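Local coordinates for protein diguanylate cyclase (Vibrio cholerae serotype O1, PDB 6EIB) that catalyses the magnesium-dependent condensation of two GTP molecules into cyclic di-GMP through its GGEEF domain and takes part in biofilm formation, at residues K12-F17 / H131-I136; D39-I44 / D54-F59; Q65-D70 / A98-Q103. All blocks are in the same frame, centred on the assembly; numbering follows the deposited sequence.

Contact 1: K12-F17 / H131-I136; sequences KLWADF and HDIADI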
loop_
_atom_site.group_PDB
_atom_site.type_symbol
_atom_site.label_atom_id
_atom_site.label_comp_id
_atom_site.label_asym_id
_atom_site.label_seq_id
_atom_site.Cartn_x
_atom_site.Cartn_y
_atom_site.Cartn_z
ATOM N N LYS A 12 -14.895 -0.700 -3.141
ATOM C CA LYS A 12 -14.639 0.006 -4.408
ATOM C C LYS A 12 -13.274 -0.370 -4.959
ATOM O O LYS A 12 -13.053 -0.407 -6.178
ATOM C CB LYS A 12 -14.677 1.512 -4.194
ATOM C CG LYS A 12 -16.027 2.134 -4.216
ATOM C CD LYS A 12 -15.970 3.395 -3.356
ATOM C CE LYS A 12 -17.362 3.910 -2.999
ATOM N NZ LYS A 12 -17.247 5.095 -2.084
ATOM N N LEU A 13 -12.336 -0.588 -4.038
ATOM C CA LEU A 13 -10.975 -0.920 -4.424
ATOM C C LEU A 13 -10.952 -2.193 -5.248
ATOM O O LEU A 13 -10.342 -2.232 -6.337
ATOM C CB LEU A 13 -10.060 -1.062 -3.184
ATOM C CG LEU A 13 -8.563 -1.342 -3.462
ATOM C CD1 LEU A 13 -8.269 -2.784 -3.788
ATOM C CD2 LEU A 13 -8.030 -0.426 -4.617
ATOM N N TRP A 14 -11.555 -3.257 -4.721
ATOM C CA TRP A 14 -11.448 -4.519 -5.429
ATOM C C TRP A 14 -12.087 -4.420 -6.808
ATOM O O TRP A 14 -11.553 -4.944 -7.787
ATOM C CB TRP A 14 -12.082 -5.658 -4.646
ATOM C CG TRP A 14 -11.401 -6.020 -3.341
ATOM C CD1 TRP A 14 -12.000 -6.081 -2.106
ATOM C CD2 TRP A 14 -10.022 -6.390 -3.138
ATOM N NE1 TRP A 14 -11.084 -6.470 -1.152
ATOM C CE2 TRP A 14 -9.870 -6.684 -1.755
ATOM C CE3 TRP A 14 -8.909 -6.523 -3.980
ATOM C CZ2 TRP A 14 -8.658 -7.079 -1.203
ATOM C CZ3 TRP A 14 -7.683 -6.923 -3.411
ATOM C CH2 TRP A 14 -7.580 -7.206 -2.044
ATOM N N ALA A 15 -13.233 -3.765 -6.883
ATOM C CA ALA A 15 -13.912 -3.585 -8.180
ATOM C C ALA A 15 -13.085 -2.717 -9.124
ATOM O O ALA A 15 -12.980 -3.032 -10.299
ATOM C CB ALA A 15 -15.310 -2.978 -7.994
ATOM N N ASP A 16 -12.514 -1.614 -8.632
ATOM C CA ASP A 16 -11.668 -0.784 -9.491
ATOM C C ASP A 16 -10.437 -1.579 -9.942
ATOM O O ASP A 16 -10.012 -1.506 -11.103
ATOM C CB ASP A 16 -11.245 0.507 -8.767
ATOM C CG ASP A 16 -12.379 1.530 -8.676
ATOM O OD1 ASP A 16 -13.304 1.450 -9.504
ATOM O OD2 ASP A 16 -12.347 2.402 -7.784
ATOM N N PHE A 17 -9.881 -2.360 -9.031
ATOM C CA PHE A 17 -8.708 -3.175 -9.333
ATOM C C PHE A 17 -9.036 -4.207 -10.434
ATOM O O PHE A 17 -8.255 -4.397 -11.374
ATOM C CB PHE A 17 -8.240 -3.879 -8.047
ATOM C CG PHE A 17 -6.865 -4.464 -8.127
ATOM C CD1 PHE A 17 -6.089 -4.319 -9.262
ATOM C CD2 PHE A 17 -6.347 -5.168 -7.033
ATOM C CE1 PHE A 17 -4.810 -4.878 -9.326
ATOM C CE2 PHE A 17 -5.075 -5.726 -7.066
ATOM C CZ PHE A 17 -4.307 -5.602 -8.202
ATOM N N HIS A 131 -4.411 -14.193 -14.469
ATOM C CA HIS A 131 -5.808 -14.247 -14.901
ATOM C C HIS A 131 -6.735 -13.619 -13.889
ATOM O O HIS A 131 -7.928 -13.510 -14.135
ATOM C CB HIS A 131 -6.235 -15.683 -15.214
ATOM C CG HIS A 131 -5.337 -16.338 -16.211
ATOM N ND1 HIS A 131 -4.550 -17.429 -15.908
ATOM C CD2 HIS A 131 -5.056 -16.007 -17.490
ATOM C CE1 HIS A 131 -3.841 -17.757 -16.977
ATOM N NE2 HIS A 131 -4.124 -16.905 -17.946
ATOM N N ASP A 132 -6.199 -13.209 -12.749
ATOM C CA ASP A 132 -7.062 -12.601 -11.752
ATOM C C ASP A 132 -6.281 -11.564 -10.987
ATOM O O ASP A 132 -5.052 -11.641 -10.987
ATOM C CB ASP A 132 -7.631 -13.673 -10.816
ATOM C CG ASP A 132 -8.795 -13.154 -10.001
ATOM O OD1 ASP A 132 -8.557 -12.574 -8.914
ATOM O OD2 ASP A 132 -9.952 -13.283 -10.459
ATOM N N ILE A 133 -6.954 -10.590 -10.367
ATOM C CA ILE A 133 -6.198 -9.640 -9.535
ATOM C C ILE A 133 -5.526 -10.422 -8.408
ATOM O O ILE A 133 -4.501 -9.999 -7.890
ATOM C CB ILE A 133 -7.090 -8.521 -8.958
ATOM C CG1 ILE A 133 -8.281 -9.131 -8.210
ATOM C CG2 ILE A 133 -7.578 -7.548 -10.114
ATOM C CD1 ILE A 133 -8.999 -8.136 -7.340
ATOM N N ALA A 134 -6.073 -11.587 -8.039
ATOM C CA ALA A 134 -5.466 -12.367 -6.945
ATOM C C ALA A 134 -4.048 -12.821 -7.313
ATOM O O ALA A 134 -3.200 -13.005 -6.433
ATOM C CB ALA A 134 -6.365 -13.601 -6.574
ATOM N N ASP A 135 -3.756 -13.002 -8.596
ATOM C CA ASP A 135 -2.377 -13.360 -8.994
ATOM C C ASP A 135 -1.395 -12.237 -8.654
ATOM O O ASP A 135 -0.213 -12.496 -8.376
ATOM C CB ASP A 135 -2.259 -13.648 -10.487
ATOM C CG ASP A 135 -2.922 -14.976 -10.893
ATOM O OD1 ASP A 135 -2.714 -15.972 -10.162
ATOM O OD2 ASP A 135 -3.638 -14.981 -11.928
ATOM N N ILE A 136 -1.852 -10.994 -8.787
ATOM C CA ILE A 136 -0.995 -9.827 -8.493
ATOM C C ILE A 136 -0.873 -9.630 -6.975
ATOM O O ILE A 136 0.233 -9.488 -6.452
ATOM C CB ILE A 136 -1.542 -8.540 -9.138
ATOM C CG1 ILE A 136 -1.648 -8.718 -10.656
ATOM C CG2 ILE A 136 -0.608 -7.324 -8.859
ATOM C CD1 ILE A 136 -2.180 -7.440 -11.429
#

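Contact 2: D39-I44 / D54-F59; sequences DNFKLI and DEVLCF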
loop_
_atom_site.group_PDB
_atom_site.type_symbol
_atom_site.label_atom_id
_atom_site.label_comp_id
_atom_site.label_asym_id
_atom_site.label_seq_id
_atom_site.Cartn_x
_atom_site.Cartn_y
_atom_site.Cartn_z
ATOM N N ASP A 39 3.492 -1.045 10.885
ATOM C CA ASP A 39 4.192 -1.834 11.916
ATOM C C ASP A 39 3.662 -1.493 13.288
ATOM O O ASP A 39 3.457 -0.319 13.587
ATOM C CB ASP A 39 5.711 -1.580 11.888
ATOM C CG ASP A 39 6.388 -2.127 10.626
ATOM O OD1 ASP A 39 6.237 -3.342 10.381
ATOM O OD2 ASP A 39 7.051 -1.328 9.876
ATOM N N ASN A 40 3.445 -2.514 14.116
ATOM C CA ASN A 40 3.003 -2.316 15.494
ATOM C C ASN A 40 1.777 -1.445 15.692
ATOM O O ASN A 40 1.715 -0.667 16.661
ATOM C CB ASN A 40 4.143 -1.726 16.336
ATOM C CG ASN A 40 5.362 -2.594 16.327
ATOM O OD1 ASN A 40 6.444 -2.154 15.975
ATOM N ND2 ASN A 40 5.193 -3.852 16.718
ATOM N N PHE A 41 0.806 -1.589 14.795
ATOM C CA PHE A 41 -0.383 -0.758 14.837
ATOM C C PHE A 41 -1.221 -1.118 16.049
ATOM O O PHE A 41 -1.860 -0.246 16.647
ATOM C CB PHE A 41 -1.220 -0.922 13.545
ATOM C CG PHE A 41 -2.301 0.107 13.398
ATOM C CD1 PHE A 41 -1.972 1.458 13.214
ATOM C CD2 PHE A 41 -3.643 -0.255 13.455
ATOM C CE1 PHE A 41 -2.973 2.424 13.089
ATOM C CE2 PHE A 41 -4.657 0.708 13.322
ATOM C CZ PHE A 41 -4.316 2.047 13.145
ATOM N N LYS A 42 -1.225 -2.399 16.413
ATOM C CA LYS A 42 -1.920 -2.815 17.622
ATOM C C LYS A 42 -1.322 -2.131 18.849
ATOM O O LYS A 42 -2.060 -1.634 19.690
ATOM C CB LYS A 42 -1.867 -4.327 17.789
ATOM C CG LYS A 42 -2.576 -5.054 16.680
ATOM C CD LYS A 42 -2.562 -6.556 16.920
ATOM C CE LYS A 42 -3.032 -7.268 15.676
ATOM N NZ LYS A 42 -1.924 -7.214 14.664
ATOM N N LEU A 43 0.003 -2.071 18.944
ATOM C CA LEU A 43 0.633 -1.362 20.081
ATOM C C LEU A 43 0.224 0.103 20.093
ATOM O O LEU A 43 -0.046 0.672 21.156
ATOM C CB LEU A 43 2.161 -1.471 20.041
ATOM C CG LEU A 43 2.854 -0.512 21.043
ATOM C CD1 LEU A 43 2.579 -0.839 22.526
ATOM C CD2 LEU A 43 4.364 -0.312 20.790
ATOM N N ILE A 44 0.137 0.721 18.918
ATOM C CA ILE A 44 -0.290 2.126 18.864
ATOM C C ILE A 44 -1.709 2.312 19.426
ATOM O O ILE A 44 -1.958 3.248 20.196
ATOM C CB ILE A 44 -0.222 2.681 17.438
ATOM C CG1 ILE A 44 1.242 2.820 17.000
ATOM C CG2 ILE A 44 -0.912 4.043 17.367
ATOM C CD1 ILE A 44 2.077 3.824 17.855
ATOM N N ASP A 54 -6.750 5.805 14.541
ATOM C CA ASP A 54 -7.452 6.306 13.363
ATOM C C ASP A 54 -6.792 7.525 12.721
ATOM O O ASP A 54 -6.860 7.687 11.503
ATOM C CB ASP A 54 -8.900 6.620 13.742
ATOM C CG ASP A 54 -9.763 5.371 13.803
ATOM O OD1 ASP A 54 -9.207 4.265 13.631
ATOM O OD2 ASP A 54 -10.982 5.497 14.065
ATOM N N GLU A 55 -6.165 8.383 13.527
ATOM C CA GLU A 55 -5.457 9.543 12.976
ATOM C C GLU A 55 -4.284 9.117 12.131
ATOM O O GLU A 55 -3.967 9.760 11.119
ATOM C CB GLU A 55 -4.961 10.472 14.089
ATOM C CG GLU A 55 -6.048 11.272 14.772
ATOM C CD GLU A 55 -5.513 12.141 15.915
ATOM O OE1 GLU A 55 -4.298 12.059 16.233
ATOM O OE2 GLU A 55 -6.321 12.900 16.489
ATOM N N VAL A 56 -3.605 8.064 12.588
ATOM C CA VAL A 56 -2.478 7.490 11.864
ATOM C C VAL A 56 -2.927 6.980 10.506
ATOM O O VAL A 56 -2.290 7.258 9.485
ATOM C CB VAL A 56 -1.834 6.314 12.626
ATOM C CG1 VAL A 56 -0.665 5.749 11.804
ATOM C CG2 VAL A 56 -1.375 6.753 14.011
ATOM N N LEU A 57 -4.028 6.228 10.505
ATOM C CA LEU A 57 -4.594 5.699 9.265
ATOM C C LEU A 57 -4.938 6.869 8.329
ATOM O O LEU A 57 -4.641 6.842 7.139
ATOM C CB LEU A 57 -5.852 4.888 9.552
ATOM C CG LEU A 57 -5.721 3.625 10.411
ATOM C CD1 LEU A 57 -7.077 3.081 10.788
ATOM C CD2 LEU A 57 -4.920 2.595 9.691
ATOM N N CYS A 58 -5.524 7.912 8.895
ATOM C CA CYS A 58 -5.910 9.065 8.102
ATOM C C CYS A 58 -4.729 9.794 7.487
ATOM O O CYS A 58 -4.771 10.130 6.298
ATOM C CB CYS A 58 -6.717 10.038 8.953
ATOM S SG CYS A 58 -8.402 9.479 9.169
ATOM N N PHE A 59 -3.686 10.012 8.281
ATOM C CA PHE A 59 -2.445 10.604 7.798
ATOM C C PHE A 59 -1.830 9.761 6.681
ATOM O O PHE A 59 -1.308 10.308 5.705
ATOM C CB PHE A 59 -1.437 10.773 8.933
ATOM C CG PHE A 59 -0.102 11.275 8.464
ATOM C CD1 PHE A 59 0.118 12.636 8.294
ATOM C CD2 PHE A 59 0.916 10.387 8.135
ATOM C CE1 PHE A 59 1.345 13.103 7.829
ATOM C CE2 PHE A 59 2.143 10.852 7.665
ATOM C CZ PHE A 59 2.346 12.202 7.506
#

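Contact 3: Q65-D70 / A98-Q103; sequences QSVISD and AEQIRQ. With ACT (acetate ion), chain P.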
loop_
_atom_site.group_PDB
_atom_site.type_symbol
_atom_site.label_atom_id
_atom_site.label_comp_id
_atom_site.label_asym_id
_atom_site.label_seq_id
_atom_site.Cartn_x
_atom_site.Cartn_y
_atom_site.Cartn_z
ATOM N N GLN A 65 -1.957 10.312 -1.305
ATOM C CA GLN A 65 -2.309 11.395 -2.225
ATOM C C GLN A 65 -1.164 12.358 -2.519
ATOM O O GLN A 65 -0.940 12.737 -3.670
ATOM C CB GLN A 65 -3.482 12.203 -1.675
ATOM C CG GLN A 65 -4.840 11.531 -1.697
ATOM C CD GLN A 65 -5.926 12.427 -1.087
ATOM O OE1 GLN A 65 -6.449 12.135 -0.007
ATOM N NE2 GLN A 65 -6.222 13.550 -1.751
ATOM N N SER A 66 -0.485 12.786 -1.461
ATOM C CA SER A 66 0.605 13.755 -1.549
ATOM C C SER A 66 1.779 13.221 -2.357
ATOM O O SER A 66 2.361 13.934 -3.187
ATOM C CB SER A 66 1.078 14.128 -0.142
ATOM O OG SER A 66 2.292 14.858 -0.192
ATOM N N VAL A 67 2.133 11.972 -2.080
ATOM C CA VAL A 67 3.265 11.327 -2.726
ATOM C C VAL A 67 2.936 10.848 -4.146
ATOM O O VAL A 67 3.766 10.952 -5.040
ATOM C CB VAL A 67 3.773 10.140 -1.880
ATOM C CG1 VAL A 67 4.782 9.320 -2.658
ATOM C CG2 VAL A 67 4.353 10.646 -0.555
ATOM N N ILE A 68 1.742 10.294 -4.343
ATOM C CA ILE A 68 1.353 9.820 -5.663
ATOM C C ILE A 68 0.400 10.829 -6.292
ATOM O O ILE A 68 -0.819 10.751 -6.123
ATOM C CB ILE A 68 0.670 8.445 -5.600
ATOM C CG1 ILE A 68 1.468 7.482 -4.706
ATOM C CG2 ILE A 68 0.450 7.892 -6.984
ATOM C CD1 ILE A 68 0.734 6.179 -4.442
ATOM N N SER A 69 0.947 11.758 -7.060
ATOM C CA SER A 69 0.107 12.801 -7.627
ATOM C C SER A 69 -0.780 12.214 -8.730
ATOM O O SER A 69 -1.943 12.602 -8.864
ATOM C CB SER A 69 0.960 13.961 -8.150
ATOM O OG SER A 69 1.904 13.503 -9.100
ATOM N N ASP A 70 -0.235 11.308 -9.537
ATOM C CA ASP A 70 -1.047 10.682 -10.578
ATOM C C ASP A 70 -2.120 9.727 -10.060
ATOM O O ASP A 70 -1.978 9.103 -8.989
ATOM C CB ASP A 70 -0.185 9.952 -11.597
ATOM C CG ASP A 70 0.480 10.896 -12.569
ATOM O OD1 ASP A 70 -0.133 11.941 -12.895
ATOM O OD2 ASP A 70 1.591 10.572 -13.046
ATOM N N ALA A 98 6.609 3.567 -3.352
ATOM C CA ALA A 98 6.410 2.876 -2.088
ATOM C C ALA A 98 7.469 3.289 -1.083
ATOM O O ALA A 98 7.144 3.512 0.090
ATOM C CB ALA A 98 6.415 1.385 -2.301
ATOM N N GLU A 99 8.722 3.401 -1.533
ATOM C CA GLU A 99 9.813 3.791 -0.649
ATOM C C GLU A 99 9.637 5.198 -0.085
ATOM O O GLU A 99 9.987 5.452 1.085
ATOM C CB GLU A 99 11.167 3.711 -1.369
ATOM C CG GLU A 99 11.769 2.317 -1.528
ATOM C CD GLU A 99 12.256 1.695 -0.203
ATOM O OE1 GLU A 99 12.151 2.316 0.877
ATOM O OE2 GLU A 99 12.796 0.580 -0.245
ATOM N N GLN A 100 9.153 6.115 -0.929
ATOM C CA GLN A 100 8.887 7.489 -0.502
ATOM C C GLN A 100 7.783 7.508 0.563
ATOM O O GLN A 100 7.864 8.253 1.538
ATOM C CB GLN A 100 8.490 8.363 -1.697
ATOM C CG GLN A 100 9.623 8.643 -2.672
ATOM C CD GLN A 100 9.207 9.588 -3.779
ATOM O OE1 GLN A 100 8.060 9.573 -4.218
ATOM N NE2 GLN A 100 10.137 10.427 -4.231
ATOM N N ILE A 101 6.729 6.722 0.356
ATOM C CA ILE A 101 5.683 6.634 1.358
ATOM C C ILE A 101 6.255 6.080 2.685
ATOM O O ILE A 101 5.942 6.610 3.753
ATOM C CB ILE A 101 4.522 5.730 0.873
ATOM C CG1 ILE A 101 3.802 6.374 -0.308
ATOM C CG2 ILE A 101 3.501 5.399 2.013
ATOM C CD1 ILE A 101 3.054 5.364 -1.137
ATOM N N ARG A 102 7.065 5.012 2.604
ATOM C CA ARG A 102 7.676 4.393 3.792
ATOM C C ARG A 102 8.482 5.436 4.562
ATOM O O ARG A 102 8.378 5.547 5.793
ATOM C CB ARG A 102 8.584 3.215 3.398
ATOM C CG ARG A 102 9.246 2.528 4.591
ATOM C CD ARG A 102 10.381 1.574 4.210
ATOM N NE ARG A 102 11.422 2.187 3.395
ATOM C CZ ARG A 102 12.309 3.070 3.843
ATOM N NH1 ARG A 102 12.280 3.484 5.108
ATOM N NH2 ARG A 102 13.214 3.555 3.016
ATOM N N GLN A 103 9.301 6.178 3.817
ATOM C CA GLN A 103 10.198 7.171 4.415
ATOM C C GLN A 103 9.479 8.337 5.030
ATOM O O GLN A 103 9.822 8.761 6.130
ATOM C CB GLN A 103 11.175 7.689 3.393
ATOM C CG GLN A 103 12.348 6.775 3.134
ATOM C CD GLN A 103 13.052 7.126 1.835
ATOM O OE1 GLN A 103 12.457 7.746 0.940
ATOM N NE2 GLN A 103 14.349 6.811 1.754
HETATM C C ACT P . 15.696 5.569 5.091
HETATM O O ACT P . 16.559 5.107 5.869
HETATM O OXT ACT P . 15.482 4.903 4.056
HETATM C CH3 ACT P . 14.971 6.853 5.373
#

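Contact 1: K12-F17 / H131-I136
Ile-133, in the first turn of helix 133-148, packs on Phe-17 and Trp-14 of helix 10-27. Its CB lies 3.9 Å from Phe-17 CE2, and there the side chain divides. The CG2 methyl settles over one face of the Phe-17 ring, 3.8 Å from the ring centroid and 16° off the normal, a CH-pi contact; it also comes within 3.5 Å of Phe-17 O. The other branch, with CG1 wedged between the backbone N and carbonyl carbon (chi1 54°), carries CD1 to Trp-14 CE3 at 3.7 Å, still close to Phe-17 CD2. A beta-branched residue suits this place because its arms reach two rings at once. One turn on, Ile-136 CG2 meets the edge of the same phenyl ring, 4.1 Å from Phe-17 CZ. Asp-132 and Asp-135 form a capping box: Asp-132 OD1 accepts from Ala-134 N through its anti lone pair, while Asp-135 OD2 takes the N-H groups of His-131 and Asp-132. Asp-132 also forms a salt bridge with Arg-18, a second tie to helix 10-27. Phe-17 rests on Ile-83 and Val-85 of strand 81-87 and on Leu-31 and Cys-33 of strand 31-38, and Ile-136 touches Cys-33, so the two helices meet against the central sheet.

Contact 2: D39-I44 / D54-F59
The Phe-41 ring carries this contact: Val-56 CB stands at its edge, near the ring plane and 4.1 Å from CE1, while Leu-57 approaches the outer end of the ring obliquely. Two consecutive helices of the GGDEF domain, 41-48 and 50-67, pack on each other here, and the segments 39-44 and 54-59 meet through apolar side chains. With CG anti to the backbone N (chi1 -168°), Phe-41 sends its ring away from its own helix and ends against Val-56 and Leu-57 on the partner. A phenylalanine suits the place, since a long, flat, apolar side chain can bridge backbones whose nearest CA atoms, those of Phe-41 and Val-56, are 9.0 Å apart. One turn further, Ile-44 CG2 adds a looser contact with Val-56 CG2 at 4.3 Å. All four residues are buried, as fits hydrocarbon side chains with no polar group to satisfy.

Phe-41 also touches Glu-80, the predicted proton acceptor and, by similarity, a magnesium ligand. The packing thus borders the probable metal site. Val-56 also touches Phe-105 of helix 91-107. At the tip of the ring, Leu-57 and Phe-41 cross at about a right angle, and Phe-41 CZ lies 3.5 Å from both Leu-57 CG and Leu-57 CD2.

Contact 3: Q65-D70 / A98-Q103
Val-67 and Ile-101 cross obliquely where the end of helix 50-67 meets helix 91-107, their CA atoms 6.7 Å apart. Val-67 leads with CG1: pointed away from the backbone N by chi1 170°, it lies 3.9 Å from Ile-101 CG1. The same methyl lies 3.6 Å from Gln-100 OE1, with the extended Gln-100 chain slanting past it. A short branched side chain suits so close an approach of the backbones, and glutamine suits the exposed border, where its CB packs on the Val-67 methyl and its polar amide lies at the protein surface. Ile-68, the first residue to leave helical geometry, meets Ile-101 end to end, CD1 to CD1 at 4.1 Å; these longer isoleucines carry the contact inward.

Elsewhere on helix 91-107, Arg-102 grips Glu-99 side-on. Its NE and NH2 both donate to Glu-99 OE1, at 2.6 Å from NE, with the oxygen in the guanidinium plane, and this salt bridge should hold the group's rotation. Arg-102 NH2 also donates to acetate OXT at 2.8 Å, and Gln-103 NE2 reaches the same oxygen at 3.2 Å. The acetate probably came from the crystallisation liquor.

Towards the sheet, Ile-68 lies on Ile-84 and Leu-86 of strand 81-87. Ile-101 touches Ile-84 as well as Leu-119 of strand 119-125, and it also touches Leu-60 and Phe-64 of helix 50-67, so the end of that helix, with Ile-68 just past it, and helix 91-107 meet against the central sheet.

How the contacts relate
Contacts 2 and 3 share helix 50-67: 54-59 packs it on helix 41-48 and 65-70 packs it on helix 91-107. Their centres are 17 Å apart and their nearest atoms about 7 Å. Contact 1 lies on the opposite side of the chain's centre from both, its centre 25 Å from that of contact 2 and 21 Å from that of contact 3; its segments, 114 residues apart, enclose the other two along the chain. Contact 2 is nearest the probable magnesium site, with the Phe-41 side chain about 4 Å from those of Ile-38 and Glu-80. In contact 3 the side chain of Ile-101 is about 9 Å from that of Ile-38, whereas contact 1 lies away from the site.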